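Local coordinates for citrate synthase (Mycobacterium tuberculosis, PDB 4TVM), which condenses acetyl-CoA with oxaloacetate and water to give citrate and free CoA in the Krebs cycle, at residues D119-F124 with Q185-P190. Numbering follows the deposited sequence.
Sequences DLKRFF and QPFLYP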
loop_
_atom_site.group_PDB
_atom_site.type_symbol
_atom_site.label_atom_id
_atom_site.label_comp_id
_atom_site.label_asym_id
_atom_site.label_seq_id
_atom_site.Cartn_x
_atom_site.Cartn_y
_atom_site.Cartn_z
ATOM N N ASP A 119 23.964 -10.520 4.234
ATOM C CA ASP A 119 23.633 -9.280 4.943
ATOM C C ASP A 119 22.138 -9.121 5.200
ATOM O O ASP A 119 21.722 -8.631 6.256
ATOM C CB ASP A 119 24.135 -8.068 4.194
ATOM C CG ASP A 119 25.627 -7.903 4.262
ATOM O OD1 ASP A 119 26.335 -8.746 4.848
ATOM O OD2 ASP A 119 26.096 -6.901 3.696
ATOM N N LEU A 120 21.330 -9.537 4.233
ATOM C CA LEU A 120 19.877 -9.520 4.397
ATOM C C LEU A 120 19.451 -10.553 5.383
ATOM O O LEU A 120 18.511 -10.347 6.138
ATOM C CB LEU A 120 19.133 -9.729 3.087
ATOM C CG LEU A 120 17.621 -9.589 3.285
ATOM C CD1 LEU A 120 17.272 -8.173 3.680
ATOM C CD2 LEU A 120 16.828 -10.015 2.059
ATOM N N LYS A 121 20.162 -11.652 5.425
ATOM C CA LYS A 121 19.989 -12.616 6.526
ATOM C C LYS A 121 20.309 -12.002 7.864
ATOM O O LYS A 121 19.505 -12.075 8.772
ATOM C CB LYS A 121 20.894 -13.809 6.314
ATOM C CG LYS A 121 20.521 -15.026 7.121
ATOM C CD LYS A 121 21.701 -15.966 7.242
ATOM C CE LYS A 121 21.326 -17.250 7.957
ATOM N NZ LYS A 121 22.328 -17.595 8.985
ATOM N N ARG A 122 21.491 -11.378 7.970
ATOM C CA ARG A 122 21.945 -10.734 9.204
ATOM C C ARG A 122 21.006 -9.631 9.708
ATOM O O ARG A 122 20.807 -9.489 10.896
ATOM C CB ARG A 122 23.332 -10.140 8.991
ATOM C CG ARG A 122 24.492 -11.114 9.134
ATOM C CD ARG A 122 25.760 -10.536 8.506
ATOM N NE ARG A 122 26.020 -9.168 8.955
ATOM C CZ ARG A 122 27.046 -8.416 8.549
ATOM N NH1 ARG A 122 27.936 -8.885 7.674
ATOM N NH2 ARG A 122 27.189 -7.184 9.033
ATOM N N PHE A 123 20.461 -8.840 8.789
ATOM C CA PHE A 123 19.478 -7.796 9.073
ATOM C C PHE A 123 18.311 -8.231 9.956
ATOM O O PHE A 123 17.728 -7.412 10.636
ATOM C CB PHE A 123 18.944 -7.334 7.732
ATOM C CG PHE A 123 17.943 -6.222 7.793
ATOM C CD1 PHE A 123 16.591 -6.503 7.866
ATOM C CD2 PHE A 123 18.347 -4.912 7.644
ATOM C CE1 PHE A 123 15.649 -5.488 7.853
ATOM C CE2 PHE A 123 17.414 -3.883 7.641
ATOM C CZ PHE A 123 16.057 -4.174 7.734
ATOM N N PHE A 124 17.988 -9.526 9.971
ATOM C CA PHE A 124 17.055 -10.057 10.971
ATOM C C PHE A 124 17.547 -9.867 12.400
ATOM O O PHE A 124 16.751 -9.883 13.354
ATOM C CB PHE A 124 16.748 -11.538 10.710
ATOM C CG PHE A 124 15.749 -11.775 9.571
ATOM C CD1 PHE A 124 16.177 -11.860 8.246
ATOM C CD2 PHE A 124 14.403 -11.922 9.838
ATOM C CE1 PHE A 124 15.285 -12.089 7.214
ATOM C CE2 PHE A 124 13.502 -12.167 8.824
ATOM C CZ PHE A 124 13.943 -12.251 7.504
ATOM N N GLN A 185 14.959 -19.356 17.594
ATOM C CA GLN A 185 15.640 -20.447 16.905
ATOM C C GLN A 185 16.626 -20.093 15.780
ATOM O O GLN A 185 16.461 -19.098 15.078
ATOM C CB GLN A 185 14.605 -21.451 16.438
ATOM C CG GLN A 185 13.795 -21.979 17.607
ATOM C CD GLN A 185 12.584 -22.780 17.194
ATOM O OE1 GLN A 185 12.469 -23.251 16.049
ATOM N NE2 GLN A 185 11.694 -22.979 18.134
ATOM N N PRO A 186 17.668 -20.921 15.620
ATOM C CA PRO A 186 18.618 -20.699 14.554
ATOM C C PRO A 186 17.941 -20.676 13.228
ATOM O O PRO A 186 16.945 -21.368 13.026
ATOM C CB PRO A 186 19.521 -21.936 14.597
ATOM C CG PRO A 186 19.266 -22.599 15.862
ATOM C CD PRO A 186 18.099 -21.985 16.547
ATOM N N PHE A 187 18.477 -19.917 12.303
ATOM C CA PHE A 187 17.961 -20.013 10.958
ATOM C C PHE A 187 18.656 -21.191 10.343
ATOM O O PHE A 187 19.819 -21.401 10.598
ATOM C CB PHE A 187 18.268 -18.789 10.121
ATOM C CG PHE A 187 17.635 -17.510 10.612
ATOM C CD1 PHE A 187 16.783 -17.457 11.723
ATOM C CD2 PHE A 187 17.873 -16.343 9.926
ATOM C CE1 PHE A 187 16.208 -16.246 12.116
ATOM C CE2 PHE A 187 17.307 -15.153 10.320
ATOM C CZ PHE A 187 16.471 -15.101 11.413
ATOM N N LEU A 188 17.945 -21.954 9.521
ATOM C CA LEU A 188 18.575 -22.965 8.647
ATOM C C LEU A 188 18.760 -22.388 7.251
ATOM O O LEU A 188 18.324 -21.270 6.988
ATOM C CB LEU A 188 17.697 -24.230 8.576
ATOM C CG LEU A 188 18.023 -25.333 9.597
ATOM C CD1 LEU A 188 18.253 -24.727 10.967
ATOM C CD2 LEU A 188 16.935 -26.412 9.676
ATOM N N TYR A 189 19.383 -23.159 6.351
ATOM C CA TYR A 189 19.472 -22.792 4.936
ATOM C C TYR A 189 18.654 -23.709 4.038
ATOM O O TYR A 189 18.311 -24.779 4.456
ATOM C CB TYR A 189 20.910 -22.817 4.493
ATOM C CG TYR A 189 21.702 -21.669 5.039
ATOM C CD1 TYR A 189 21.719 -20.431 4.385
ATOM C CD2 TYR A 189 22.443 -21.808 6.202
ATOM C CE1 TYR A 189 22.459 -19.368 4.887
ATOM C CE2 TYR A 189 23.182 -20.772 6.699
ATOM C CZ TYR A 189 23.182 -19.559 6.042
ATOM O OH TYR A 189 23.939 -18.547 6.557
ATOM N N PRO A 190 18.306 -23.268 2.816
ATOM C CA PRO A 190 17.730 -24.147 1.787
ATOM C C PRO A 190 18.496 -25.442 1.523
ATOM O O PRO A 190 19.712 -25.431 1.481
ATOM C CB PRO A 190 17.769 -23.276 0.525
ATOM C CG PRO A 190 17.599 -21.890 1.037
ATOM C CD PRO A 190 18.158 -21.845 2.437
#
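F187 drives the edge of its ring toward the face of F124, a T-shaped aromatic pair that joins segment 119-124 to the loop between helices 159-182 and 196-205 in the largely helical citrate synthase fold. The contact is a worked example of an irregular loop meeting a helical segment through four side chains. Its inner half is closely packed: the ring planes stand at 90° with centroids 5.4 Å apart. CZ of F187 comes 3.6 Å from CB of F124, which lies in the plane of the F187 ring. V136, V140 and I174 also pack on buried F124, while Y177 of helix 159-182 stacks with F187.

Toward the partly exposed side the contact becomes looser and polar. K121, whose chi1 of -163° carries CG away from the backbone N, runs past F187 in the opposite sense, its CG 4.1 Å from CD2 at the F187 ring edge. The lysine then crosses Y189 at about a right angle, CE lying 3.5 Å from CZ of that ring. OE1 of E118, the first residue of helix 118-122, also hydrogen-bonds the Y189 hydroxyl, giving this oxygen two partners; across the contact, K121 NZ donates to Y189 OH at 3.1 Å.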